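Local coordinates for protein D-alanine--D-alanine ligase (Coxiella burnetii, PDB 3TQT) that joins two D-alanine molecules at the cost of ATP to make the D-alanyl-D-alanine dipeptide used in building the peptidoglycan cell wall, at residues K281-I286 with F304-N309; D157-S162 with E168-R173; G48-I53 with G114-L119. All coordinates share one frame; numbering follows the deposited sequence.

Interaction 1: K281-I286 with F304-N309; sequences KQIQQI and FFVTPN
Ile283 of helix 277-293 packs on Phe304 and Val306 at the end of strand 298-306, and Ile286, one helical turn on, packs on Phe304, a helix-on-sheet contact in the ATP-grasp domain. Over the short segments the helix runs nearly antiparallel to the strand, at 158°, with the axes 10.9 Å apart. Ile283 sends one branch to each strand side chain. Its CG2, placed anti to the backbone N (chi1 -68° for CG1), lies over one face of the Phe304 ring, 4.2 Å from the centroid and 28° off the normal, a CH-pi contact. The CG1 branch takes CD1 to Val306, meeting its CG2 at 4.0 Å with the two side chains at about a right angle. Outside the two segments, Ile283 also touches Ile230 and Cys232 of strand 228-236; Ile230 lies within the range predicted to bind ATP. One turn on, Ile286 approaches the same ring differently: its CG2 lies at the edge, in the ring plane, 3.7 Å from Phe304 CE1. Val312 and Val314 of strand 312-318 also touch Phe304, enclosing it further in apolar side chains. The helix backbone reaches the ring too, for the carbonyl O of Ile283 lies 3.4 Å from Phe304 CZ.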
loop_
_atom_site.group_PDB
_atom_site.type_symbol
_atom_site.label_atom_id
_atom_site.label_comp_id
_atom_site.label_asym_id
_atom_site.label_seq_id
_atom_site.Cartn_x
_atom_site.Cartn_y
_atom_site.Cartn_z
ATOM N N LYS A 281 -28.626 0.342 -12.484
ATOM C CA LYS A 281 -28.654 0.530 -11.041
ATOM C C LYS A 281 -27.675 -0.395 -10.327
ATOM O O LYS A 281 -27.035 0.005 -9.358
ATOM C CB LYS A 281 -30.067 0.312 -10.492
ATOM C CG LYS A 281 -31.078 1.370 -10.920
ATOM C CD LYS A 281 -30.634 2.768 -10.515
ATOM C CE LYS A 281 -31.708 3.802 -10.839
ATOM N NZ LYS A 281 -31.338 5.173 -10.370
ATOM N N GLN A 282 -27.566 -1.633 -10.798
ATOM C CA GLN A 282 -26.663 -2.594 -10.172
ATOM C C GLN A 282 -25.223 -2.161 -10.371
ATOM O O GLN A 282 -24.438 -2.116 -9.427
ATOM C CB GLN A 282 -26.850 -3.982 -10.761
ATOM C CG GLN A 282 -28.052 -4.725 -10.255
ATOM C CD GLN A 282 -28.159 -6.083 -10.910
ATOM O OE1 GLN A 282 -27.292 -6.940 -10.732
ATOM N NE2 GLN A 282 -29.208 -6.276 -11.698
ATOM N N ILE A 283 -24.881 -1.851 -11.615
ATOM C CA ILE A 283 -23.548 -1.368 -11.929
ATOM C C ILE A 283 -23.172 -0.207 -11.006
ATOM O O ILE A 283 -22.104 -0.189 -10.400
ATOM C CB ILE A 283 -23.465 -0.947 -13.399
ATOM C CG1 ILE A 283 -23.596 -2.193 -14.291
ATOM C CG2 ILE A 283 -22.155 -0.205 -13.659
ATOM C CD1 ILE A 283 -23.738 -1.898 -15.758
ATOM N N GLN A 284 -24.064 0.762 -10.884
ATOM C CA GLN A 284 -23.771 1.922 -10.063
ATOM C C GLN A 284 -23.621 1.540 -8.592
ATOM O O GLN A 284 -22.686 1.988 -7.923
ATOM C CB GLN A 284 -24.826 3.010 -10.273
ATOM C CG GLN A 284 -24.699 3.684 -11.634
ATOM C CD GLN A 284 -25.865 4.593 -11.953
ATOM O OE1 GLN A 284 -27.019 4.246 -11.719
ATOM N NE2 GLN A 284 -25.566 5.768 -12.483
ATOM N N GLN A 285 -24.510 0.687 -8.089
ATOM C CA GLN A 285 -24.455 0.364 -6.669
ATOM C C GLN A 285 -23.236 -0.471 -6.321
ATOM O O GLN A 285 -22.603 -0.252 -5.289
ATOM C CB GLN A 285 -25.712 -0.343 -6.186
ATOM C CG GLN A 285 -25.724 -0.514 -4.667
ATOM C CD GLN A 285 -25.760 0.820 -3.924
ATOM O OE1 GLN A 285 -26.751 1.542 -3.991
ATOM N NE2 GLN A 285 -24.671 1.152 -3.219
ATOM N N ILE A 286 -22.911 -1.422 -7.184
ATOM C CA ILE A 286 -21.765 -2.289 -6.953
ATOM C C ILE A 286 -20.482 -1.484 -7.087
ATOM O O ILE A 286 -19.537 -1.679 -6.325
ATOM C CB ILE A 286 -21.744 -3.481 -7.932
ATOM C CG1 ILE A 286 -22.959 -4.380 -7.679
ATOM C CG2 ILE A 286 -20.467 -4.293 -7.755
ATOM C CD1 ILE A 286 -23.057 -5.534 -8.637
ATOM N N PHE A 304 -16.349 -3.618 -15.172
ATOM C CA PHE A 304 -17.195 -4.783 -15.005
ATOM C C PHE A 304 -17.259 -5.595 -16.285
ATOM O O PHE A 304 -16.977 -5.091 -17.378
ATOM C CB PHE A 304 -18.632 -4.351 -14.761
ATOM C CG PHE A 304 -18.853 -3.549 -13.517
ATOM C CD1 PHE A 304 -19.374 -4.142 -12.385
ATOM C CD2 PHE A 304 -18.626 -2.189 -13.507
ATOM C CE1 PHE A 304 -19.612 -3.395 -11.252
ATOM C CE2 PHE A 304 -18.863 -1.435 -12.379
ATOM C CZ PHE A 304 -19.360 -2.029 -11.255
ATOM N N PHE A 305 -17.686 -6.844 -16.140
ATOM C CA PHE A 305 -18.300 -7.577 -17.245
ATOM C C PHE A 305 -19.785 -7.670 -16.936
ATOM O O PHE A 305 -20.180 -7.878 -15.786
ATOM C CB PHE A 305 -17.697 -8.975 -17.389
ATOM C CG PHE A 305 -16.436 -8.997 -18.193
ATOM C CD1 PHE A 305 -16.482 -9.135 -19.567
ATOM C CD2 PHE A 305 -15.206 -8.853 -17.578
ATOM C CE1 PHE A 305 -15.317 -9.144 -20.315
ATOM C CE2 PHE A 305 -14.039 -8.865 -18.316
ATOM C CZ PHE A 305 -14.097 -9.007 -19.687
ATOM N N VAL A 306 -20.615 -7.469 -17.952
ATOM C CA VAL A 306 -22.029 -7.778 -17.830
ATOM C C VAL A 306 -22.318 -8.914 -18.796
ATOM O O VAL A 306 -22.159 -8.762 -20.006
ATOM C CB VAL A 306 -22.918 -6.580 -18.165
ATOM C CG1 VAL A 306 -24.388 -6.994 -18.139
ATOM C CG2 VAL A 306 -22.658 -5.461 -17.191
ATOM N N THR A 307 -22.712 -10.060 -18.251
ATOM C CA THR A 307 -22.905 -11.256 -19.052
ATOM C C THR A 307 -24.186 -11.151 -19.874
ATOM O O THR A 307 -25.047 -10.294 -19.622
ATOM C CB THR A 307 -22.980 -12.529 -18.173
ATOM O OG1 THR A 307 -24.195 -12.514 -17.419
ATOM C CG2 THR A 307 -21.800 -12.593 -17.216
ATOM N N PRO A 308 -24.319 -12.024 -20.867
ATOM C CA PRO A 308 -25.550 -12.023 -21.661
ATOM C C PRO A 308 -26.780 -12.238 -20.782
ATOM O O PRO A 308 -27.832 -11.668 -21.064
ATOM C CB PRO A 308 -25.339 -13.192 -22.610
ATOM C CG PRO A 308 -23.857 -13.243 -22.790
ATOM C CD PRO A 308 -23.294 -12.919 -21.430
ATOM N N ASN A 309 -26.646 -13.022 -19.718
ATOM C CA ASN A 309 -27.741 -13.190 -18.771
ATOM C C ASN A 309 -27.857 -12.012 -17.806
ATOM O O ASN A 309 -28.537 -12.097 -16.785
ATOM C CB ASN A 309 -27.577 -14.489 -17.983
ATOM C CG ASN A 309 -28.891 -14.991 -17.420
ATOM O OD1 ASN A 309 -29.963 -14.698 -17.953
ATOM N ND2 ASN A 309 -28.815 -15.751 -16.334
#

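Interaction 2: D157-S162 with E168-R173; sequences DWHTLS and EGVYQR
Val170 meets His159 and Leu161 in a small apolar contact between the first turn of helix 170-177 and strand 159-161, an outermost strand of the four-stranded antiparallel sheet in the ATP-grasp region. The two segments are joined by a short connection of five residues, which makes this a local strand-to-helix packing. Gly169 takes the N-cap position with a positive phi of 82°, and its carbonyl O accepts the first-turn bond from Arg173 N at 3.0 Å. Val170 follows at once and carries the contact, using one methyl for each strand residue. CG1, anti to the backbone N (chi1 178°), approaches the imidazole of His159 obliquely and lies 3.9 Å from its CD2. CG2 stands beside the backbone N and meets Leu161 CD2 tip to tip at 4.2 Å. His159 and Leu161 are two apart on the strand, so both side chains face the helix, and the valine methyls fork between them. Phe205 of helix 202-212 touches both Val170 and Leu161, extending the apolar cluster, while backbone bonds from His159 to Val221 and from Leu161 to Leu219 tie the strand to its neighbour 219-223. One turn after Gly169, Arg173 also points toward the strand, but its guanidinium NH2 remains 5.1 Å from His159 NE2. The pair is therefore not in contact; if that imidazole were protonated, the nearby arginine would probably disfavour the charge. Backbone bonds of the sheet and of the helix turn thus hold each element, while van der Waals packing of the two valine methyls joins them.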
loop_
_atom_site.group_PDB
_atom_site.type_symbol
_atom_site.label_atom_id
_atom_site.label_comp_id
_atom_site.label_asym_id
_atom_site.label_seq_id
_atom_site.Cartn_x
_atom_site.Cartn_y
_atom_site.Cartn_z
ATOM N N ASP A 157 -14.248 -14.746 -11.782
ATOM C CA ASP A 157 -13.431 -15.665 -11.008
ATOM C C ASP A 157 -11.991 -15.609 -11.483
ATOM O O ASP A 157 -11.707 -15.138 -12.586
ATOM C CB ASP A 157 -13.969 -17.099 -11.063
ATOM C CG ASP A 157 -13.391 -17.980 -9.948
ATOM O OD1 ASP A 157 -12.930 -17.429 -8.914
ATOM O OD2 ASP A 157 -13.389 -19.223 -10.096
ATOM N N TRP A 158 -11.080 -16.070 -10.635
ATOM C CA TRP A 158 -9.664 -16.010 -10.964
ATOM C C TRP A 158 -8.926 -17.101 -10.228
ATOM O O TRP A 158 -9.440 -17.682 -9.274
ATOM C CB TRP A 158 -9.076 -14.651 -10.577
ATOM C CG TRP A 158 -8.819 -14.520 -9.099
ATOM C CD1 TRP A 158 -7.606 -14.574 -8.466
ATOM C CD2 TRP A 158 -9.799 -14.328 -8.071
ATOM N NE1 TRP A 158 -7.772 -14.409 -7.112
ATOM C CE2 TRP A 158 -9.110 -14.263 -6.843
ATOM C CE3 TRP A 158 -11.196 -14.205 -8.073
ATOM C CZ2 TRP A 158 -9.769 -14.083 -5.622
ATOM C CZ3 TRP A 158 -11.848 -14.023 -6.868
ATOM C CH2 TRP A 158 -11.132 -13.952 -5.656
ATOM N N HIS A 159 -7.711 -17.372 -10.674
ATOM C CA HIS A 159 -6.835 -18.271 -9.948
ATOM C C HIS A 159 -5.430 -17.727 -9.978
ATOM O O HIS A 159 -4.848 -17.567 -11.040
ATOM C CB HIS A 159 -6.853 -19.676 -10.555
ATOM C CG HIS A 159 -6.035 -20.653 -9.776
ATOM N ND1 HIS A 159 -6.456 -21.176 -8.574
ATOM C CD2 HIS A 159 -4.799 -21.161 -9.997
ATOM C CE1 HIS A 159 -5.527 -21.988 -8.101
ATOM N NE2 HIS A 159 -4.512 -21.998 -8.944
ATOM N N THR A 160 -4.892 -17.434 -8.801
ATOM C CA THR A 160 -3.565 -16.860 -8.694
ATOM C C THR A 160 -2.511 -17.967 -8.758
ATOM O O THR A 160 -2.707 -19.043 -8.205
ATOM C CB THR A 160 -3.425 -16.110 -7.363
ATOM O OG1 THR A 160 -4.323 -14.986 -7.354
ATOM C CG2 THR A 160 -1.983 -15.630 -7.141
ATOM N N LEU A 161 -1.409 -17.701 -9.456
ATOM C CA LEU A 161 -0.247 -18.575 -9.429
ATOM C C LEU A 161 0.978 -17.750 -9.090
ATOM O O LEU A 161 1.120 -16.607 -9.538
ATOM C CB LEU A 161 -0.005 -19.239 -10.786
ATOM C CG LEU A 161 -0.918 -20.379 -11.222
ATOM C CD1 LEU A 161 -0.491 -20.846 -12.604
ATOM C CD2 LEU A 161 -0.862 -21.530 -10.221
ATOM N N SER A 162 1.859 -18.344 -8.302
ATOM C CA SER A 162 3.157 -17.754 -8.043
ATOM C C SER A 162 4.198 -18.670 -8.662
ATOM O O SER A 162 3.904 -19.817 -9.004
ATOM C CB SER A 162 3.392 -17.606 -6.546
ATOM O OG SER A 162 2.494 -16.647 -6.014
ATOM N N GLU A 168 1.447 -27.745 -13.739
ATOM C CA GLU A 168 0.784 -28.964 -14.176
ATOM C C GLU A 168 -0.541 -29.165 -13.442
ATOM O O GLU A 168 -0.642 -28.921 -12.236
ATOM C CB GLU A 168 1.701 -30.163 -13.941
ATOM C CG GLU A 168 2.920 -30.198 -14.860
ATOM C CD GLU A 168 4.114 -29.413 -14.316
ATOM O OE1 GLU A 168 4.026 -28.853 -13.204
ATOM O OE2 GLU A 168 5.148 -29.357 -15.014
ATOM N N GLY A 169 -1.559 -29.589 -14.182
ATOM C CA GLY A 169 -2.852 -29.879 -13.598
ATOM C C GLY A 169 -3.705 -28.641 -13.402
ATOM O O GLY A 169 -4.925 -28.736 -13.258
ATOM N N VAL A 170 -3.073 -27.473 -13.394
ATOM C CA VAL A 170 -3.825 -26.238 -13.169
ATOM C C VAL A 170 -4.783 -25.944 -14.309
ATOM O O VAL A 170 -5.959 -25.680 -14.077
ATOM C CB VAL A 170 -2.910 -25.028 -12.934
ATOM C CG1 VAL A 170 -3.751 -23.750 -12.760
ATOM C CG2 VAL A 170 -2.058 -25.267 -11.700
ATOM N N TYR A 171 -4.271 -25.980 -15.534
ATOM C CA TYR A 171 -5.092 -25.740 -16.710
ATOM C C TYR A 171 -6.354 -26.580 -16.661
ATOM O O TYR A 171 -7.462 -26.056 -16.792
ATOM C CB TYR A 171 -4.314 -26.056 -17.982
ATOM C CG TYR A 171 -5.070 -25.763 -19.252
ATOM C CD1 TYR A 171 -5.392 -24.460 -19.600
ATOM C CD2 TYR A 171 -5.452 -26.794 -20.120
ATOM C CE1 TYR A 171 -6.080 -24.183 -20.769
ATOM C CE2 TYR A 171 -6.143 -26.527 -21.289
ATOM C CZ TYR A 171 -6.451 -25.213 -21.605
ATOM O OH TYR A 171 -7.135 -24.916 -22.756
ATOM N N GLN A 172 -6.179 -27.886 -16.457
ATOM C CA GLN A 172 -7.299 -28.816 -16.473
ATOM C C GLN A 172 -8.292 -28.525 -15.367
ATOM O O GLN A 172 -9.501 -28.606 -15.571
ATOM C CB GLN A 172 -6.816 -30.268 -16.349
ATOM C CG GLN A 172 -7.924 -31.262 -16.649
ATOM C CD GLN A 172 -8.534 -31.000 -18.007
ATOM O OE1 GLN A 172 -7.850 -31.086 -19.018
ATOM N NE2 GLN A 172 -9.810 -30.623 -18.033
ATOM N N ARG A 173 -7.775 -28.194 -14.188
ATOM C CA ARG A 173 -8.629 -27.905 -13.048
ATOM C C ARG A 173 -9.426 -26.639 -13.293
ATOM O O ARG A 173 -10.573 -26.533 -12.878
ATOM C CB ARG A 173 -7.815 -27.774 -11.764
ATOM C CG ARG A 173 -8.605 -27.160 -10.618
ATOM C CD ARG A 173 -7.902 -27.332 -9.275
ATOM N NE ARG A 173 -6.534 -26.820 -9.289
ATOM C CZ ARG A 173 -5.465 -27.558 -9.572
ATOM N NH1 ARG A 173 -5.605 -28.844 -9.868
ATOM N NH2 ARG A 173 -4.258 -27.011 -9.562
#

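Interaction 3: G48-I53 with G114-L119; sequences GRWYLI and GALQGL
This is an apolar strand-to-helix contact in the N-terminal domain: the indole of Trp50, on strand 50-53 of the mixed sheet, reaches two leucines of helix 115-122. With CG anti to the carbonyl carbon (chi1 -70°), the Trp50 indole is swung toward the helix, its six-membered ring leading. Its CZ2 comes 3.8 Å from Leu116 CD1, and its CH2 comes 3.6 Å from Leu119 CD2. Leu116 and Trp50 slide past each other in opposite directions, CD1 meeting the ring obliquely, whereas Leu119 comes from the opposite direction, its CD2 also oblique to the ring. The leucines stand three residues apart, so they project from the same side of the helix, whose first turns are closed by Gly118 N to Gly114 O at 2.8 Å and Leu119 N to Ala115 O at 3.1 Å. The contact is also part of the interface with the second subunit. Phe80 of the second subunit stacks on the Trp50 ring, and Leu122 of the second subunit packs on both Leu116 and Leu119. Between the two segments the interaction is hydrophobic, and its residues continue into the subunit interface, so burial of these apolar surfaces probably contributes to the fold and the dimer together.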
loop_
_atom_site.group_PDB
_atom_site.type_symbol
_atom_site.label_atom_id
_atom_site.label_comp_id
_atom_site.label_asym_id
_atom_site.label_seq_id
_atom_site.Cartn_x
_atom_site.Cartn_y
_atom_site.Cartn_z
ATOM N N GLY A 48 13.529 8.115 -13.424
ATOM C CA GLY A 48 13.023 8.473 -12.113
ATOM C C GLY A 48 13.502 9.806 -11.577
ATOM O O GLY A 48 13.397 10.067 -10.382
ATOM N N ARG A 49 14.037 10.649 -12.449
ATOM C CA ARG A 49 14.409 12.004 -12.052
ATOM C C ARG A 49 13.192 12.921 -12.070
ATOM O O ARG A 49 12.350 12.824 -12.961
ATOM C CB ARG A 49 15.487 12.559 -12.980
ATOM C CG ARG A 49 16.853 11.943 -12.751
ATOM C CD ARG A 49 17.868 12.434 -13.778
ATOM N NE ARG A 49 17.576 11.896 -15.100
ATOM C CZ ARG A 49 18.419 11.926 -16.123
ATOM N NH1 ARG A 49 19.621 12.472 -15.981
ATOM N NH2 ARG A 49 18.058 11.404 -17.287
ATOM N N TRP A 50 13.107 13.812 -11.087
ATOM C CA TRP A 50 11.968 14.715 -10.975
ATOM C C TRP A 50 12.295 16.119 -11.441
ATOM O O TRP A 50 13.358 16.663 -11.139
ATOM C CB TRP A 50 11.489 14.811 -9.525
ATOM C CG TRP A 50 10.833 13.590 -8.997
ATOM C CD1 TRP A 50 11.170 12.299 -9.249
ATOM C CD2 TRP A 50 9.705 13.550 -8.109
ATOM N NE1 TRP A 50 10.329 11.451 -8.565
ATOM C CE2 TRP A 50 9.421 12.194 -7.863
ATOM C CE3 TRP A 50 8.915 14.531 -7.503
ATOM C CZ2 TRP A 50 8.364 11.788 -7.036
ATOM C CZ3 TRP A 50 7.874 14.132 -6.678
ATOM C CH2 TRP A 50 7.607 12.771 -6.454
ATOM N N TYR A 51 11.347 16.715 -12.152
ATOM C CA TYR A 51 11.496 18.068 -12.639
ATOM C C TYR A 51 10.217 18.823 -12.340
ATOM O O TYR A 51 9.132 18.257 -12.369
ATOM C CB TYR A 51 11.762 18.083 -14.136
ATOM C CG TYR A 51 12.969 17.276 -14.579
ATOM C CD1 TYR A 51 14.222 17.866 -14.682
ATOM C CD2 TYR A 51 12.852 15.930 -14.900
ATOM C CE1 TYR A 51 15.323 17.145 -15.090
ATOM C CE2 TYR A 51 13.955 15.198 -15.321
ATOM C CZ TYR A 51 15.184 15.814 -15.413
ATOM O OH TYR A 51 16.286 15.098 -15.812
ATOM N N LEU A 52 10.343 20.107 -12.038
ATOM C CA LEU A 52 9.162 20.916 -11.839
ATOM C C LEU A 52 8.992 21.924 -12.960
ATOM O O LEU A 52 9.930 22.630 -13.319
ATOM C CB LEU A 52 9.231 21.643 -10.500
ATOM C CG LEU A 52 7.978 22.410 -10.087
ATOM C CD1 LEU A 52 7.847 22.363 -8.557
ATOM C CD2 LEU A 52 8.021 23.834 -10.573
ATOM N N ILE A 53 7.782 21.992 -13.496
ATOM C CA ILE A 53 7.427 22.982 -14.503
ATOM C C ILE A 53 6.404 23.930 -13.888
ATOM O O ILE A 53 5.295 23.519 -13.564
ATOM C CB ILE A 53 6.814 22.278 -15.728
ATOM C CG1 ILE A 53 7.825 21.295 -16.316
ATOM C CG2 ILE A 53 6.353 23.281 -16.767
ATOM C CD1 ILE A 53 7.192 20.152 -17.119
ATOM N N GLY A 114 0.762 2.588 -4.943
ATOM C CA GLY A 114 0.993 3.062 -3.603
ATOM C C GLY A 114 2.346 3.694 -3.382
ATOM O O GLY A 114 2.546 4.325 -2.361
ATOM N N ALA A 115 3.282 3.538 -4.317
ATOM C CA ALA A 115 4.622 4.083 -4.106
ATOM C C ALA A 115 4.608 5.609 -4.023
ATOM O O ALA A 115 5.089 6.192 -3.052
ATOM C CB ALA A 115 5.593 3.605 -5.192
ATOM N N LEU A 116 4.047 6.249 -5.040
ATOM C CA LEU A 116 3.936 7.703 -5.067
ATOM C C LEU A 116 3.079 8.223 -3.910
ATOM O O LEU A 116 3.408 9.222 -3.276
ATOM C CB LEU A 116 3.335 8.132 -6.396
ATOM C CG LEU A 116 3.764 9.477 -6.959
ATOM C CD1 LEU A 116 5.286 9.610 -6.970
ATOM C CD2 LEU A 116 3.189 9.605 -8.363
ATOM N N GLN A 117 1.972 7.544 -3.652
ATOM C CA GLN A 117 1.116 7.862 -2.509
ATOM C C GLN A 117 1.911 7.800 -1.207
ATOM O O GLN A 117 1.724 8.624 -0.318
ATOM C CB GLN A 117 -0.052 6.873 -2.436
ATOM C CG GLN A 117 -1.091 7.052 -3.561
ATOM C CD GLN A 117 -0.607 6.530 -4.922
ATOM O OE1 GLN A 117 0.276 5.679 -4.994
ATOM N NE2 GLN A 117 -1.202 7.031 -5.994
ATOM N N GLY A 118 2.792 6.813 -1.089
ATOM C CA GLY A 118 3.597 6.654 0.119
ATOM C C GLY A 118 4.536 7.824 0.358
ATOM O O GLY A 118 4.689 8.298 1.493
ATOM N N LEU A 119 5.163 8.300 -0.714
ATOM C CA LEU A 119 6.032 9.467 -0.630
ATOM C C LEU A 119 5.215 10.673 -0.202
ATOM O O LEU A 119 5.636 11.465 0.649
ATOM C CB LEU A 119 6.710 9.741 -1.975
ATOM C CG LEU A 119 7.505 11.046 -2.019
ATOM C CD1 LEU A 119 8.396 11.155 -0.787
ATOM C CD2 LEU A 119 8.322 11.125 -3.316
#

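Along the chain the order is interaction 3, then 2, then 1, each closing before the next opens. Interaction 3 belongs to the N-terminal region and its mixed sheet; the other two fall within the ATP-grasp range but use different sheets, interaction 2 the four-stranded one containing strand 159-161 and interaction 1 the five-stranded one containing strand 298-306. The centres of interactions 1 and 2 lie about 26 Å apart, with nearest atoms about 8 Å apart. Between centres, interaction 3 is about 35 Å from interaction 1 and about 36 Å from interaction 2. Each contact thus packs a helix against a separate sheet: 1 and 2 near predicted ATP-binding residues, 3 beside the second subunit.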